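Local coordinates for protein GDNF family receptor alpha-3 (Homo sapiens, PDB 2GH0) that binds artemin, a growth factor that supports sensory and sympathetic peripheral neurons, and so leads to autophosphorylation and activation of the RET receptor, at residues D10-F15 and C68-N73; N97-R102 and E179-F184; C122-I127 and S186-L191; T148-N153 and V162-T167. All coordinates share one frame; numbering follows the deposited sequence.

Contact 1: residues D10-F15 and C68-N73; sequences DLCLKF and CPCAPN
A single water links Leu11 and Pro69: it accepts from Leu11 N at 2.9 Å and donates to Pro69 O at 2.9 Å, tying an amide in the first turn of helix 11-20 to the loop between helices 59-66 and 75-83. The two pieces belong to the first GDNF/GAS1 domain of this receptor fragment, an all-helical unit stitched by disulfides, and one of these, Cys12-Cys68, joins them covalently, with a torsion of 98° about its S-S bond. The sulfur of Cys68 reaches Cys12 from a crowded position between its own backbone N and carbonyl carbon (chi1 52°). Leu11 lays its CD1 branch 3.7 Å from Pro69 CG, the two side chains crossing at about a right angle. Phe15, one turn on, approaches the same proline obliquely, and its ring also meets His202 and Phe206 near the C-terminal end of the chain. The helix start is fixed by Asp10 as N-cap: OD2 accepts from Leu13 N at 2.8 Å on its syn side, 29° out of the carboxylate plane. A second disulfide, Cys70-Cys77, packs against the first, with Cys70 SG 3.6 Å from Cys12 SG.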
loop_
_atom_site.group_PDB
_atom_site.type_symbol
_atom_site.label_atom_id
_atom_site.label_comp_id
_atom_site.label_asym_id
_atom_site.label_seq_id
_atom_site.Cartn_x
_atom_site.Cartn_y
_atom_site.Cartn_z
ATOM N N ASP C 10 38.691 -2.915 -17.953
ATOM C CA ASP C 10 39.279 -2.244 -19.095
ATOM C C ASP C 10 38.715 -0.830 -19.210
ATOM O O ASP C 10 37.761 -0.463 -18.506
ATOM C CB ASP C 10 39.039 -3.038 -20.372
ATOM C CG ASP C 10 37.545 -3.172 -20.727
ATOM O OD1 ASP C 10 37.001 -4.308 -20.751
ATOM O OD2 ASP C 10 36.911 -2.160 -21.024
ATOM N N LEU C 11 39.326 -0.018 -20.062
ATOM C CA LEU C 11 38.955 1.396 -20.085
ATOM C C LEU C 11 37.640 1.604 -20.824
ATOM O O LEU C 11 36.942 2.563 -20.570
ATOM C CB LEU C 11 40.052 2.266 -20.737
ATOM C CG LEU C 11 41.341 2.275 -19.899
ATOM C CD1 LEU C 11 42.326 3.289 -20.427
ATOM C CD2 LEU C 11 41.034 2.592 -18.461
ATOM N N CYS C 12 37.287 0.706 -21.733
ATOM C CA CYS C 12 35.952 0.840 -22.351
ATOM C C CYS C 12 34.834 0.708 -21.290
ATOM O O CYS C 12 33.903 1.489 -21.284
ATOM C CB CYS C 12 35.769 -0.167 -23.470
ATOM S SG CYS C 12 36.719 0.422 -24.942
ATOM N N LEU C 13 34.978 -0.242 -20.373
ATOM C CA LEU C 13 34.048 -0.400 -19.256
ATOM C C LEU C 13 34.100 0.850 -18.381
ATOM O O LEU C 13 33.063 1.387 -18.021
ATOM C CB LEU C 13 34.367 -1.658 -18.408
ATOM C CG LEU C 13 33.472 -1.884 -17.170
ATOM C CD1 LEU C 13 31.960 -1.778 -17.483
ATOM C CD2 LEU C 13 33.767 -3.219 -16.499
ATOM N N LYS C 14 35.300 1.279 -17.993
ATOM C CA LYS C 14 35.412 2.508 -17.179
ATOM C C LYS C 14 34.740 3.733 -17.819
ATOM O O LYS C 14 34.025 4.510 -17.123
ATOM C CB LYS C 14 36.874 2.793 -16.807
ATOM C CG LYS C 14 37.447 1.798 -15.823
ATOM C CD LYS C 14 38.926 2.177 -15.563
ATOM C CE LYS C 14 39.645 1.246 -14.590
ATOM N NZ LYS C 14 40.783 1.990 -13.865
ATOM N N PHE C 15 34.963 3.955 -19.113
ATOM C CA PHE C 15 34.273 5.078 -19.773
ATOM C C PHE C 15 32.754 4.972 -19.896
ATOM O O PHE C 15 32.058 5.989 -19.851
ATOM C CB PHE C 15 34.896 5.413 -21.123
ATOM C CG PHE C 15 36.195 6.169 -20.986
ATOM C CD1 PHE C 15 37.415 5.495 -21.079
ATOM C CD2 PHE C 15 36.173 7.535 -20.764
ATOM C CE1 PHE C 15 38.640 6.160 -20.932
ATOM C CE2 PHE C 15 37.385 8.234 -20.591
ATOM C CZ PHE C 15 38.626 7.547 -20.677
ATOM N N CYS C 68 37.108 4.537 -27.043
ATOM C CA CYS C 68 37.806 4.130 -25.805
ATOM C C CYS C 68 38.950 3.206 -26.183
ATOM O O CYS C 68 38.860 2.395 -27.197
ATOM C CB CYS C 68 36.817 3.490 -24.805
ATOM S SG CYS C 68 35.828 2.140 -25.526
ATOM N N PRO C 69 40.074 3.339 -25.475
ATOM C CA PRO C 69 41.267 2.593 -25.862
ATOM C C PRO C 69 41.289 1.149 -25.313
ATOM O O PRO C 69 40.827 0.948 -24.202
ATOM C CB PRO C 69 42.389 3.412 -25.207
ATOM C CG PRO C 69 41.784 3.994 -24.003
ATOM C CD PRO C 69 40.303 4.212 -24.289
ATOM N N CYS C 70 41.865 0.186 -26.073
ATOM C CA CYS C 70 41.957 -1.227 -25.700
ATOM C C CYS C 70 43.374 -1.708 -25.933
ATOM O O CYS C 70 43.950 -1.438 -26.990
ATOM C CB CYS C 70 41.011 -2.108 -26.528
ATOM S SG CYS C 70 39.233 -1.754 -26.208
ATOM N N ALA C 71 43.917 -2.471 -25.002
ATOM C CA ALA C 71 45.201 -3.137 -25.246
ATOM C C ALA C 71 45.054 -4.077 -26.460
ATOM O O ALA C 71 43.948 -4.566 -26.750
ATOM C CB ALA C 71 45.669 -3.902 -24.001
ATOM N N PRO C 72 46.171 -4.336 -27.193
ATOM C CA PRO C 72 46.138 -5.126 -28.431
ATOM C C PRO C 72 45.495 -6.519 -28.206
ATOM O O PRO C 72 44.630 -6.955 -28.987
ATOM C CB PRO C 72 47.646 -5.331 -28.736
ATOM C CG PRO C 72 48.346 -5.198 -27.347
ATOM C CD PRO C 72 47.562 -4.013 -26.795
ATOM N N ASN C 73 45.886 -7.197 -27.132
ATOM C CA ASN C 73 45.398 -8.570 -26.912
ATOM C C ASN C 73 44.146 -8.638 -26.012
ATOM O O ASN C 73 43.791 -9.716 -25.524
ATOM C CB ASN C 73 46.510 -9.487 -26.363
ATOM C CG ASN C 73 47.716 -9.653 -27.341
ATOM O OD1 ASN C 73 47.598 -9.513 -28.576
ATOM N ND2 ASN C 73 48.884 -9.955 -26.766
HETATM O O HOH W 1 41.528 -0.637 -21.881
#

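Contact 2: residues N97-R102 and E179-F184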
loop_
_atom_site.group_PDB
_atom_site.type_symbol
_atom_site.label_atom_id
_atom_site.label_comp_id
_atom_site.label_asym_id
_atom_site.label_seq_id
_atom_site.Cartn_x
_atom_site.Cartn_y
_atom_site.Cartn_z
ATOM N N ASN C 97 25.468 -2.503 -51.373
ATOM C CA ASN C 97 26.520 -1.790 -52.090
ATOM C C ASN C 97 26.686 -0.389 -51.480
ATOM O O ASN C 97 25.701 0.260 -51.043
ATOM C CB ASN C 97 26.189 -1.727 -53.584
ATOM C CG ASN C 97 27.239 -1.016 -54.363
ATOM O OD1 ASN C 97 27.185 0.196 -54.470
ATOM N ND2 ASN C 97 28.216 -1.768 -54.918
ATOM N N CYS C 98 27.913 0.081 -51.356
ATOM C CA CYS C 98 28.079 1.383 -50.654
ATOM C C CYS C 98 27.354 2.558 -51.326
ATOM O O CYS C 98 26.888 3.464 -50.604
ATOM C CB CYS C 98 29.529 1.755 -50.553
ATOM S SG CYS C 98 30.466 0.634 -49.457
ATOM N N LEU C 99 27.347 2.547 -52.671
ATOM C CA LEU C 99 26.704 3.585 -53.510
ATOM C C LEU C 99 25.182 3.577 -53.406
ATOM O O LEU C 99 24.569 4.649 -53.376
ATOM C CB LEU C 99 27.127 3.478 -54.994
ATOM C CG LEU C 99 28.629 3.669 -55.222
ATOM C CD1 LEU C 99 28.940 3.368 -56.666
ATOM C CD2 LEU C 99 29.103 5.068 -54.755
ATOM N N GLU C 100 24.573 2.391 -53.362
ATOM C CA GLU C 100 23.150 2.258 -52.899
ATOM C C GLU C 100 22.821 2.780 -51.508
ATOM O O GLU C 100 21.799 3.431 -51.289
ATOM C CB GLU C 100 22.756 0.790 -52.984
ATOM C CG GLU C 100 22.697 0.426 -54.442
ATOM C CD GLU C 100 21.969 1.520 -55.221
ATOM O OE1 GLU C 100 20.816 1.846 -54.711
ATOM O OE2 GLU C 100 22.517 2.022 -56.309
ATOM N N LEU C 101 23.646 2.427 -50.543
ATOM C CA LEU C 101 23.513 2.981 -49.195
ATOM C C LEU C 101 23.546 4.537 -49.144
ATOM O O LEU C 101 22.707 5.174 -48.475
ATOM C CB LEU C 101 24.647 2.401 -48.339
ATOM C CG LEU C 101 24.521 2.515 -46.824
ATOM C CD1 LEU C 101 23.154 1.920 -46.285
ATOM C CD2 LEU C 101 25.775 1.913 -46.092
ATOM N N ARG C 102 24.560 5.158 -49.779
ATOM C CA ARG C 102 24.596 6.625 -49.885
ATOM C C ARG C 102 23.349 7.201 -50.536
ATOM O O ARG C 102 22.892 8.271 -50.168
ATOM C CB ARG C 102 25.792 7.081 -50.723
ATOM C CG ARG C 102 26.116 8.576 -50.500
ATOM C CD ARG C 102 27.381 9.053 -51.262
ATOM N NE ARG C 102 27.271 8.710 -52.693
ATOM C CZ ARG C 102 28.269 8.834 -53.567
ATOM N NH1 ARG C 102 29.408 9.356 -53.168
ATOM N NH2 ARG C 102 28.109 8.486 -54.847
ATOM N N GLU C 179 34.803 2.635 -54.081
ATOM C CA GLU C 179 35.951 2.448 -53.148
ATOM C C GLU C 179 36.305 3.795 -52.525
ATOM O O GLU C 179 36.754 3.892 -51.413
ATOM C CB GLU C 179 37.148 1.908 -53.936
ATOM C CG GLU C 179 37.066 0.405 -54.288
ATOM C CD GLU C 179 38.192 -0.098 -55.207
ATOM O OE1 GLU C 179 38.926 0.748 -55.800
ATOM O OE2 GLU C 179 38.268 -1.344 -55.444
ATOM N N MET C 180 36.190 4.838 -53.321
ATOM C CA MET C 180 36.402 6.209 -52.827
ATOM C C MET C 180 35.508 6.546 -51.640
ATOM O O MET C 180 35.977 7.041 -50.642
ATOM C CB MET C 180 36.140 7.162 -53.991
ATOM C CG MET C 180 35.955 8.597 -53.544
ATOM S SD MET C 180 37.471 9.348 -52.985
ATOM C CE MET C 180 38.165 9.493 -54.557
ATOM N N LEU C 181 34.222 6.236 -51.744
ATOM C CA LEU C 181 33.268 6.485 -50.629
ATOM C C LEU C 181 33.615 5.624 -49.450
ATOM O O LEU C 181 33.762 6.106 -48.331
ATOM C CB LEU C 181 31.827 6.202 -51.127
ATOM C CG LEU C 181 30.674 6.272 -50.101
ATOM C CD1 LEU C 181 30.630 7.630 -49.417
ATOM C CD2 LEU C 181 29.407 5.973 -50.848
ATOM N N GLU C 182 33.751 4.326 -49.672
ATOM C CA GLU C 182 34.109 3.373 -48.602
ATOM C C GLU C 182 35.411 3.801 -47.885
ATOM O O GLU C 182 35.518 3.776 -46.627
ATOM C CB GLU C 182 34.306 1.978 -49.238
ATOM C CG GLU C 182 34.113 0.895 -48.181
ATOM C CD GLU C 182 35.387 0.593 -47.323
ATOM O OE1 GLU C 182 36.527 0.858 -47.794
ATOM O OE2 GLU C 182 35.217 -0.003 -46.222
ATOM N N GLY C 183 36.423 4.086 -48.710
ATOM C CA GLY C 183 37.748 4.471 -48.230
ATOM C C GLY C 183 37.770 5.701 -47.339
ATOM O O GLY C 183 38.598 5.835 -46.483
ATOM N N PHE C 184 36.879 6.647 -47.592
ATOM C CA PHE C 184 36.753 7.870 -46.782
ATOM C C PHE C 184 36.488 7.554 -45.306
ATOM O O PHE C 184 36.857 8.333 -44.427
ATOM C CB PHE C 184 35.655 8.800 -47.382
ATOM C CG PHE C 184 35.823 10.226 -47.006
ATOM C CD1 PHE C 184 36.739 11.028 -47.650
ATOM C CD2 PHE C 184 35.100 10.766 -45.950
ATOM C CE1 PHE C 184 36.908 12.372 -47.280
ATOM C CE2 PHE C 184 35.281 12.142 -45.537
ATOM C CZ PHE C 184 36.187 12.918 -46.217
#
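Leu181 projects from helix 175-186 into the first turn of helix 98-106, and its CD2 methyl does nearly all the touching. That methyl sits 3.6 Å from Cys98 O and 4.0 Å from Leu99 CD2. Arg102 wraps the same methyl from the next turn: its CD lies 3.7 Å from Leu181 CD2, and the guanidinium turns one face over it. The arginine begins extended, with CG opposite the backbone N (chi1 -162°), then bends at chi3 (53°), which brings the flat group back above the leucine. Beside this cluster, Cys98 SG rests 3.9 Å from Glu182 CG, the aliphatic part of a side chain whose carboxylate leads away to Ser186. No hydrogen bond links the two segments, so the interface between them is nonpolar packing.

Polar partners hold this shell in place. The guanidinium forms a salt bridge through NH2 with Glu177, on the same helix as Leu181. An alanine in place of Arg102 would probably leave Glu177 without that charged mate and take away the carbons and guanidinium face that pack on Leu181 CD2. Asn97 caps helix 98-106, its OD1 taking Leu99 N at 3.0 Å from above the carbonyl plane. Cys98 SG is bonded to Cys166, which fixes the helix start to the chain beyond the strand pair. Two short helical segments crossing at 74°, their axes 9.9 Å apart, with a cystine beginning at Cys98 beside the crossing, suit the disulfide-bonded helical architecture of the second GDNF/GAS1 domain in this fragment.

Contact 3: residues C122-I127 and S186-L191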
loop_
_atom_site.group_PDB
_atom_site.type_symbol
_atom_site.label_atom_id
_atom_site.label_comp_id
_atom_site.label_asym_id
_atom_site.label_seq_id
_atom_site.Cartn_x
_atom_site.Cartn_y
_atom_site.Cartn_z
ATOM N N CYS C 122 36.302 15.946 -42.037
ATOM C CA CYS C 122 37.196 14.804 -42.001
ATOM C C CYS C 122 37.937 14.606 -43.296
ATOM O O CYS C 122 38.578 13.575 -43.438
ATOM C CB CYS C 122 36.464 13.515 -41.623
ATOM S SG CYS C 122 35.729 13.557 -39.974
ATOM N N HIS C 123 37.922 15.603 -44.193
ATOM C CA HIS C 123 38.680 15.458 -45.451
ATOM C C HIS C 123 40.168 15.736 -45.170
ATOM O O HIS C 123 40.469 16.797 -44.611
ATOM C CB HIS C 123 38.163 16.463 -46.481
ATOM C CG HIS C 123 38.931 16.471 -47.766
ATOM N ND1 HIS C 123 38.925 15.411 -48.648
ATOM C CD2 HIS C 123 39.715 17.420 -48.328
ATOM C CE1 HIS C 123 39.711 15.687 -49.677
ATOM N NE2 HIS C 123 40.190 16.908 -49.517
ATOM N N PRO C 124 41.087 14.803 -45.548
ATOM C CA PRO C 124 42.529 15.120 -45.284
ATOM C C PRO C 124 43.048 16.217 -46.210
ATOM O O PRO C 124 42.815 16.156 -47.416
ATOM C CB PRO C 124 43.236 13.748 -45.496
ATOM C CG PRO C 124 42.312 12.954 -46.413
ATOM C CD PRO C 124 40.897 13.437 -46.089
ATOM N N MET C 125 43.696 17.236 -45.653
ATOM C CA MET C 125 44.249 18.342 -46.421
ATOM C C MET C 125 45.627 18.009 -46.964
ATOM O O MET C 125 46.152 18.729 -47.763
ATOM C CB MET C 125 44.411 19.553 -45.509
ATOM C CG MET C 125 43.099 20.245 -45.186
ATOM S SD MET C 125 42.093 20.749 -46.651
ATOM C CE MET C 125 43.141 22.078 -47.245
ATOM N N ASP C 126 46.235 16.956 -46.431
ATOM C CA ASP C 126 47.520 16.484 -46.942
ATOM C C ASP C 126 47.635 14.972 -46.654
ATOM O O ASP C 126 46.808 14.413 -45.953
ATOM C CB ASP C 126 48.658 17.262 -46.310
ATOM C CG ASP C 126 48.688 17.146 -44.769
ATOM O OD1 ASP C 126 48.312 16.098 -44.204
ATOM O OD2 ASP C 126 49.118 18.135 -44.094
ATOM N N ILE C 127 48.656 14.359 -47.213
ATOM C CA ILE C 127 48.982 12.923 -47.071
ATOM C C ILE C 127 49.229 12.486 -45.633
ATOM O O ILE C 127 49.053 11.292 -45.288
ATOM C CB ILE C 127 50.210 12.602 -47.985
ATOM C CG1 ILE C 127 50.322 11.106 -48.392
ATOM C CG2 ILE C 127 51.554 13.096 -47.429
ATOM C CD1 ILE C 127 49.046 10.444 -48.396
ATOM N N SER C 186 37.130 3.943 -44.210
ATOM C CA SER C 186 37.988 2.841 -43.844
ATOM C C SER C 186 39.500 3.125 -43.850
ATOM O O SER C 186 40.258 2.404 -43.155
ATOM C CB SER C 186 37.635 1.602 -44.619
ATOM O OG SER C 186 38.047 1.766 -45.971
ATOM N N HIS C 187 39.957 4.109 -44.635
ATOM C CA HIS C 187 41.423 4.348 -44.787
ATOM C C HIS C 187 41.560 5.855 -45.040
ATOM O O HIS C 187 41.721 6.261 -46.158
ATOM C CB HIS C 187 42.002 3.567 -45.952
ATOM C CG HIS C 187 43.507 3.513 -45.980
ATOM N ND1 HIS C 187 44.172 2.345 -45.738
ATOM C CD2 HIS C 187 44.466 4.473 -46.119
ATOM C CE1 HIS C 187 45.484 2.551 -45.813
ATOM N NE2 HIS C 187 45.697 3.834 -46.069
ATOM N N ASN C 188 41.439 6.643 -43.987
ATOM C CA ASN C 188 41.350 8.131 -44.062
ATOM C C ASN C 188 42.295 8.590 -42.961
ATOM O O ASN C 188 41.955 8.436 -41.806
ATOM C CB ASN C 188 39.865 8.564 -43.788
ATOM C CG ASN C 188 39.667 10.105 -43.719
ATOM O OD1 ASN C 188 38.558 10.638 -43.904
ATOM N ND2 ASN C 188 40.745 10.805 -43.452
ATOM N N PRO C 189 43.501 9.124 -43.296
ATOM C CA PRO C 189 44.466 9.451 -42.256
ATOM C C PRO C 189 44.019 10.540 -41.294
ATOM O O PRO C 189 44.452 10.548 -40.147
ATOM C CB PRO C 189 45.705 9.914 -43.079
ATOM C CG PRO C 189 45.114 10.500 -44.323
ATOM C CD PRO C 189 44.054 9.413 -44.643
ATOM N N CYS C 190 43.152 11.440 -41.746
ATOM C CA CYS C 190 42.665 12.530 -40.861
ATOM C C CYS C 190 41.827 11.876 -39.748
ATOM O O CYS C 190 42.008 12.138 -38.535
ATOM C CB CYS C 190 41.827 13.570 -41.684
ATOM S SG CYS C 190 40.523 14.413 -40.619
ATOM N N LEU C 191 40.899 11.006 -40.167
ATOM C CA LEU C 191 40.012 10.348 -39.238
ATOM C C LEU C 191 40.789 9.407 -38.320
ATOM O O LEU C 191 40.585 9.357 -37.107
ATOM C CB LEU C 191 38.904 9.601 -40.008
ATOM C CG LEU C 191 37.983 8.748 -39.089
ATOM C CD1 LEU C 191 37.218 9.728 -38.237
ATOM C CD2 LEU C 191 36.957 8.029 -39.947
#
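Cys190, in the first turn of helix 189-205, packs into the loop that follows helix 109-121, where the second GDNF/GAS1 domain is pinned by cystines. Its CB lies 4.0 Å from Pro124 CA and 3.7 Å from Cys122 O, close against the start of the loop. From there SG swings opposite the backbone N (chi1 151°) and runs in beside the Cys122 backbone, 3.5 Å from Cys122 O. It ends in the disulfide with Cys131, further along the same loop. Cys122 is itself bonded to Cys138 of helix 135-143, so two neighbouring cystines tie the loop to two different helices.

Pro124 fills the space next to Cys190. Its ring carbons face the helix start: CB comes 3.9 Å from Pro189 CG, while CD and CG lie alongside the buried amide group of Asn188. Asn188 is the N-cap residue of helix 189-205; with CG opposite its backbone N (chi1 175°), the amide is carried toward the loop, and Asn188 CG stands 3.6 Å from Cys122 O. A leucine in place of Asn188 would probably leave the Cys122 carbonyl facing hydrocarbon and the helix start without a polar side chain beside it. The loop continues past the proline into a turn in which Asp126 OD1 accepts from Thr130 N, and it comes back over the helix start from the Ile127 side. There the backbone carbonyl does the touching, with Ile127 O 4.1 Å from Pro189 CG.

Contact 4: residues T148-N153 and V162-T167; sequences TAMTPN and VALSCT
Asn153 and Ala163 exchange two backbone hydrogen bonds. Asn153 N donates to Ala163 O at 3.0 Å with an angle of 154° at the hydrogen, and Ala163 N returns the bond to Asn153 O, also at 3.0 Å. Ala163 O takes a second donor, a water that also bonds to Thr151 O, and so bridges the chains where they begin to part.

Weaker CA-H...O contacts supplement these bonds: Pro152 CA approaches Ala163 O, and Val162 CA lies 3.3 Å from Asn153 O. Together they mark an antiparallel beta hairpin, strands 152-154 and 162-164, a small sheet within the mainly helical second GDNF/GAS1 domain. Glycosylated Asn159 lies on the connection between the strands.

Apolar packing falls to Leu164 and Met150. Leu164 sets CD2 3.4 Å from Met150 O and CD1 3.8 Å from Met150 CE; the methionine, folded at chi2 (-74°) and chi3 (-89°), brings its methyl alongside the leucine's CD1 branch. Further round, Met150 touches Leu181, while Pro152 and Leu164 both reach Phe185 of helix 175-186.

Side-chain hydrogen bonds shape the approach to the first strand. Thr148 OG1 accepts from Met150 N at 2.9 Å, an ST turn, and Thr151 OG1 donates to Thr148 O at 2.8 Å. Asn153, at the strand itself, sends ND2 to Arg82 O.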
loop_
_atom_site.group_PDB
_atom_site.type_symbol
_atom_site.label_atom_id
_atom_site.label_comp_id
_atom_site.label_asym_id
_atom_site.label_seq_id
_atom_site.Cartn_x
_atom_site.Cartn_y
_atom_site.Cartn_z
ATOM N N THR C 148 22.289 7.182 -38.523
ATOM C CA THR C 148 21.809 7.449 -39.892
ATOM C C THR C 148 21.914 6.170 -40.730
ATOM O O THR C 148 22.409 5.143 -40.256
ATOM C CB THR C 148 22.634 8.535 -40.599
ATOM O OG1 THR C 148 23.977 8.040 -40.848
ATOM C CG2 THR C 148 22.660 9.864 -39.816
ATOM N N ALA C 149 21.481 6.224 -41.986
ATOM C CA ALA C 149 21.739 5.118 -42.898
ATOM C C ALA C 149 23.245 4.883 -43.074
ATOM O O ALA C 149 23.663 3.756 -43.375
ATOM C CB ALA C 149 21.064 5.351 -44.285
ATOM N N MET C 150 24.071 5.916 -42.884
ATOM C CA MET C 150 25.502 5.758 -43.057
ATOM C C MET C 150 26.209 5.557 -41.742
ATOM O O MET C 150 27.228 6.213 -41.528
ATOM C CB MET C 150 26.124 7.010 -43.691
ATOM C CG MET C 150 25.529 7.419 -45.038
ATOM S SD MET C 150 26.021 6.381 -46.369
ATOM C CE MET C 150 27.505 7.090 -46.999
ATOM N N THR C 151 25.757 4.621 -40.898
ATOM C CA THR C 151 26.347 4.497 -39.533
ATOM C C THR C 151 27.674 3.791 -39.639
ATOM O O THR C 151 27.716 2.650 -40.162
ATOM C CB THR C 151 25.373 3.722 -38.546
ATOM O OG1 THR C 151 24.263 4.568 -38.276
ATOM C CG2 THR C 151 26.060 3.330 -37.220
ATOM N N PRO C 152 28.767 4.445 -39.197
ATOM C CA PRO C 152 30.072 3.797 -39.158
ATOM C C PRO C 152 30.319 3.003 -37.860
ATOM O O PRO C 152 29.664 3.279 -36.785
ATOM C CB PRO C 152 31.028 5.003 -39.210
ATOM C CG PRO C 152 30.357 6.071 -38.478
ATOM C CD PRO C 152 28.860 5.847 -38.709
ATOM N N ASN C 153 31.241 2.042 -37.885
ATOM C CA ASN C 153 31.528 1.363 -36.600
ATOM C C ASN C 153 32.872 0.647 -36.660
ATOM O O ASN C 153 33.372 0.390 -37.736
ATOM C CB ASN C 153 30.444 0.300 -36.307
ATOM C CG ASN C 153 30.512 -0.243 -34.850
ATOM O OD1 ASN C 153 30.841 0.508 -33.926
ATOM N ND2 ASN C 153 30.220 -1.571 -34.668
ATOM N N VAL C 162 37.711 1.327 -38.633
ATOM C CA VAL C 162 36.255 1.595 -38.680
ATOM C C VAL C 162 35.806 1.508 -40.159
ATOM O O VAL C 162 36.661 1.590 -41.066
ATOM C CB VAL C 162 35.893 2.988 -38.082
ATOM C CG1 VAL C 162 36.204 2.982 -36.618
ATOM C CG2 VAL C 162 36.591 4.152 -38.855
ATOM N N ALA C 163 34.497 1.316 -40.381
ATOM C CA ALA C 163 33.971 1.193 -41.755
ATOM C C ALA C 163 32.467 1.385 -41.730
ATOM O O ALA C 163 31.815 1.230 -40.711
ATOM C CB ALA C 163 34.268 -0.180 -42.341
ATOM N N LEU C 164 31.923 1.722 -42.889
ATOM C CA LEU C 164 30.484 1.672 -43.087
ATOM C C LEU C 164 30.141 0.203 -43.249
ATOM O O LEU C 164 31.019 -0.588 -43.564
ATOM C CB LEU C 164 30.143 2.382 -44.398
ATOM C CG LEU C 164 30.284 3.878 -44.545
ATOM C CD1 LEU C 164 29.802 4.268 -45.968
ATOM C CD2 LEU C 164 29.349 4.440 -43.520
ATOM N N SER C 165 28.862 -0.154 -43.084
ATOM C CA SER C 165 28.414 -1.511 -43.256
ATOM C C SER C 165 27.866 -1.695 -44.676
ATOM O O SER C 165 26.667 -1.778 -44.897
ATOM C CB SER C 165 27.300 -1.835 -42.261
ATOM O OG SER C 165 26.082 -1.223 -42.720
ATOM N N CYS C 166 28.790 -1.789 -45.606
ATOM C CA CYS C 166 28.502 -1.849 -47.017
ATOM C C CYS C 166 29.636 -2.558 -47.691
ATOM O O CYS C 166 30.673 -2.825 -47.079
ATOM C CB CYS C 166 28.270 -0.451 -47.603
ATOM S SG CYS C 166 29.647 0.708 -47.617
ATOM N N THR C 167 29.450 -2.884 -48.948
ATOM C CA THR C 167 30.482 -3.588 -49.673
ATOM C C THR C 167 30.614 -2.875 -51.004
ATOM O O THR C 167 29.695 -2.173 -51.417
ATOM C CB THR C 167 30.122 -5.093 -49.875
ATOM O OG1 THR C 167 31.146 -5.720 -50.662
ATOM C CG2 THR C 167 28.801 -5.267 -50.651
HETATM O O HOH W 2 29.205 0.113 -39.941
#

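In the fold
Contact 1 stands apart in the first GDNF/GAS1 domain, its centre about 29 Å from that of contact 2, whereas contacts 2, 3 and 4 share the second domain and touch one another. Contact 4 is the buried one, about 8 Å from the chain's centre, and relies on backbone hydrogen bonds between strands; the other three are partly buried, each about 16 Å out, and rely on cystines and apolar side chains at helix starts. Leu101 of contact 2 packs on Cys166 and Ala149 of contact 4. Phe184 packs from contact 2 onto His123 of contact 3, and Leu191 meets Val162 between contacts 3 and 4. Only contact 1 holds a disulfide directly between its own segments.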